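Local coordinates for protein phosphoribosylaminoimidazole-succinocarboxamide synthase (Pyrococcus horikoshii, PDB 4O81) that catalyses the ATP-dependent joining of L-aspartate to carboxyaminoimidazole ribonucleotide, forming SAICAR in de novo purine biosynthesis, at residues V92-A97 with I169-F174. Residues are numbered along the deposited sequence; the frame is centred on the assembly and turned at random.
With AMP (adenosine monophosphate), chain K.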
loop_
_atom_site.group_PDB
_atom_site.type_symbol
_atom_site.label_atom_id
_atom_site.label_comp_id
_atom_site.label_asym_id
_atom_site.label_seq_id
_atom_site.Cartn_x
_atom_site.Cartn_y
_atom_site.Cartn_z
ATOM N N VAL A 92 12.359 -4.327 -7.991
ATOM C CA VAL A 92 10.935 -4.036 -8.030
ATOM C C VAL A 92 10.765 -2.606 -8.531
ATOM O O VAL A 92 11.493 -1.694 -8.081
ATOM C CB VAL A 92 10.233 -4.200 -6.665
ATOM C CG1 VAL A 92 8.720 -4.002 -6.812
ATOM C CG2 VAL A 92 10.528 -5.558 -6.065
ATOM N N ARG A 93 9.814 -2.427 -9.454
ATOM C CA ARG A 93 9.626 -1.153 -10.144
ATOM C C ARG A 93 8.174 -0.693 -10.074
ATOM O O ARG A 93 7.259 -1.434 -10.451
ATOM C CB ARG A 93 10.107 -1.250 -11.605
ATOM C CG ARG A 93 11.398 -2.066 -11.752
ATOM C CD ARG A 93 11.983 -2.063 -13.163
ATOM N NE ARG A 93 12.703 -0.830 -13.415
ATOM C CZ ARG A 93 13.997 -0.726 -13.722
ATOM N NH1 ARG A 93 14.764 -1.793 -13.884
ATOM N NH2 ARG A 93 14.521 0.482 -13.895
ATOM N N ASN A 94 7.975 0.537 -9.591
ATOM C CA ASN A 94 6.653 1.150 -9.525
ATOM C C ASN A 94 6.464 2.224 -10.591
ATOM O O ASN A 94 5.353 2.467 -11.042
ATOM C CB ASN A 94 6.432 1.765 -8.142
ATOM C CG ASN A 94 6.502 0.736 -7.049
ATOM O OD1 ASN A 94 5.756 -0.233 -7.088
ATOM N ND2 ASN A 94 7.428 0.906 -6.095
ATOM N N VAL A 95 7.560 2.891 -10.940
ATOM C CA VAL A 95 7.549 4.018 -11.878
ATOM C C VAL A 95 8.650 3.769 -12.909
ATOM O O VAL A 95 9.734 3.357 -12.537
ATOM C CB VAL A 95 7.819 5.344 -11.107
ATOM C CG1 VAL A 95 8.047 6.502 -12.060
ATOM C CG2 VAL A 95 6.683 5.652 -10.139
ATOM N N VAL A 96 8.377 4.031 -14.186
ATOM C CA VAL A 96 9.353 3.835 -15.274
ATOM C C VAL A 96 10.567 4.768 -15.100
ATOM O O VAL A 96 10.418 5.980 -14.978
ATOM C CB VAL A 96 8.700 4.031 -16.679
ATOM C CG1 VAL A 96 9.742 3.963 -17.808
ATOM C CG2 VAL A 96 7.581 3.022 -16.920
ATOM N N ALA A 97 11.755 4.182 -15.054
ATOM C CA ALA A 97 13.016 4.924 -14.939
ATOM C C ALA A 97 14.152 3.989 -15.327
ATOM O O ALA A 97 13.946 2.769 -15.440
ATOM C CB ALA A 97 13.221 5.451 -13.515
ATOM N N ILE A 169 7.676 11.075 -0.729
ATOM C CA ILE A 169 8.755 10.411 -1.477
ATOM C C ILE A 169 8.203 9.256 -2.313
ATOM O O ILE A 169 7.562 8.348 -1.773
ATOM C CB ILE A 169 9.876 9.869 -0.541
ATOM C CG1 ILE A 169 10.554 11.000 0.243
ATOM C CG2 ILE A 169 10.919 9.086 -1.342
ATOM C CD1 ILE A 169 11.349 10.520 1.445
ATOM N N ILE A 170 8.449 9.308 -3.627
ATOM C CA ILE A 170 8.089 8.237 -4.545
ATOM C C ILE A 170 9.164 7.149 -4.539
ATOM O O ILE A 170 10.351 7.414 -4.841
ATOM C CB ILE A 170 7.902 8.764 -5.983
ATOM C CG1 ILE A 170 6.847 9.866 -6.012
ATOM C CG2 ILE A 170 7.526 7.628 -6.946
ATOM C CD1 ILE A 170 6.861 10.716 -7.273
ATOM N N LEU A 171 8.766 5.929 -4.185
ATOM C CA LEU A 171 9.659 4.780 -4.403
ATOM C C LEU A 171 9.535 4.362 -5.852
ATOM O O LEU A 171 8.572 3.686 -6.233
ATOM C CB LEU A 171 9.303 3.608 -3.491
ATOM C CG LEU A 171 10.151 2.329 -3.538
ATOM C CD1 LEU A 171 11.610 2.603 -3.187
ATOM C CD2 LEU A 171 9.558 1.324 -2.560
ATOM N N VAL A 172 10.501 4.787 -6.661
ATOM C CA VAL A 172 10.461 4.587 -8.114
ATOM C C VAL A 172 10.799 3.127 -8.457
ATOM O O VAL A 172 10.046 2.457 -9.164
ATOM C CB VAL A 172 11.395 5.610 -8.837
ATOM C CG1 VAL A 172 11.642 5.218 -10.293
ATOM C CG2 VAL A 172 10.773 7.015 -8.756
ATOM N N ASP A 173 11.926 2.639 -7.934
ATOM C CA ASP A 173 12.311 1.234 -8.055
ATOM C C ASP A 173 13.386 0.965 -7.004
ATOM O O ASP A 173 13.841 1.903 -6.324
ATOM C CB ASP A 173 12.803 0.891 -9.474
ATOM C CG ASP A 173 13.899 1.833 -9.961
ATOM O OD1 ASP A 173 14.824 2.105 -9.200
ATOM O OD2 ASP A 173 13.831 2.307 -11.103
ATOM N N PHE A 174 13.782 -0.292 -6.858
ATOM C CA PHE A 174 14.831 -0.665 -5.903
ATOM C C PHE A 174 15.310 -2.108 -6.123
ATOM O O PHE A 174 14.601 -2.902 -6.723
ATOM C CB PHE A 174 14.395 -0.405 -4.433
ATOM C CG PHE A 174 13.249 -1.260 -3.958
ATOM C CD1 PHE A 174 13.467 -2.281 -3.040
ATOM C CD2 PHE A 174 11.957 -1.044 -4.410
ATOM C CE1 PHE A 174 12.422 -3.073 -2.584
ATOM C CE2 PHE A 174 10.910 -1.852 -3.971
ATOM C CZ PHE A 174 11.142 -2.866 -3.064
HETATM P P AMP K . 18.169 -0.050 -13.508
HETATM O O1P AMP K . 17.958 -1.486 -13.955
HETATM O O2P AMP K . 17.101 0.902 -13.972
HETATM O O3P AMP K . 19.545 0.497 -13.766
HETATM O "O5'" AMP K . 18.086 -0.121 -11.880
HETATM C "C5'" AMP K . 16.863 -0.375 -11.159
HETATM C "C4'" AMP K . 16.934 -0.118 -9.638
HETATM O "O4'" AMP K . 17.649 -1.147 -8.961
HETATM C "C3'" AMP K . 17.618 1.185 -9.214
HETATM O "O3'" AMP K . 17.009 1.679 -8.011
HETATM C "C2'" AMP K . 19.031 0.774 -8.883
HETATM O "O2'" AMP K . 19.625 1.650 -7.919
HETATM C "C1'" AMP K . 18.839 -0.638 -8.343
HETATM N N9 AMP K . 20.022 -1.466 -8.677
HETATM C C8 AMP K . 20.161 -2.262 -9.756
HETATM N N7 AMP K . 21.374 -2.875 -9.751
HETATM C C5 AMP K . 22.041 -2.475 -8.665
HETATM C C6 AMP K . 23.376 -2.738 -8.060
HETATM N N6 AMP K . 24.265 -3.577 -8.647
HETATM N N1 AMP K . 23.662 -2.101 -6.893
HETATM C C2 AMP K . 22.789 -1.257 -6.300
HETATM N N3 AMP K . 21.565 -0.981 -6.798
HETATM C C4 AMP K . 21.141 -1.544 -7.951
HETATM O O HOH W 1 11.866 1.781 -12.903
#
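The guanidinium of Arg-93 stands beside the carboxylate of Asp-173, its partner in a non-hydrogen-bonded pair, the two planes turned 76° apart, and NH2 meets OD2 obliquely in a long salt bridge of 3.4 Å. One face of the guanidinium lies against C5' of AMP; at its edge, in plane, are O1P, which takes a bond from NH1, and a water. Arg-93 NH2 donates to O2P of AMP at 2.6 Å. The water, which accepts from Arg-93 NE, lies 2.7 Å from both Asp-173 OD2 and Val-95 O and can bridge the two side chains. Asp-173 carries CG between its backbone N and carbonyl carbon (chi1 52°), which brings OD1 to the ribose O3' at 2.5 Å while OD2 faces the arginine and Arg-198. Glu-118 holds Arg-93 NH1 from strand 111-121. A leucine in place of Arg-93 would probably leave the AMP phosphate without two of its donors and Asp-173 OD2 short of a positive partner.

On the face opposite Arg-93 and Asp-173, Val-92 and Phe-174, an antiparallel hydrogen-bonded pair joined N to O both ways, lay their side chains side by side, Val-92 CB 3.6 Å from Phe-174 CE2. Where the chain then turns a corner, Val-172 O accepts from both Asn-94 N (2.9 Å) and Val-95 N. Asn-94 ND2 reaches Leu-171 O from above the carbonyl plane and is also hydrogen-bonded to OD1 of Asn-157 in helix 143-165. Val-172 CG1 packs against Ala-97 CB. Neighbouring antiparallel strands thus supply an arginine for the phosphate, whose site Ser-99 and Arg-198 complete, and an aspartate for the ribose; AMP probably sits where carboxyaminoimidazole ribonucleotide places its ribose 5-phosphate, as in related SAICAR synthetases.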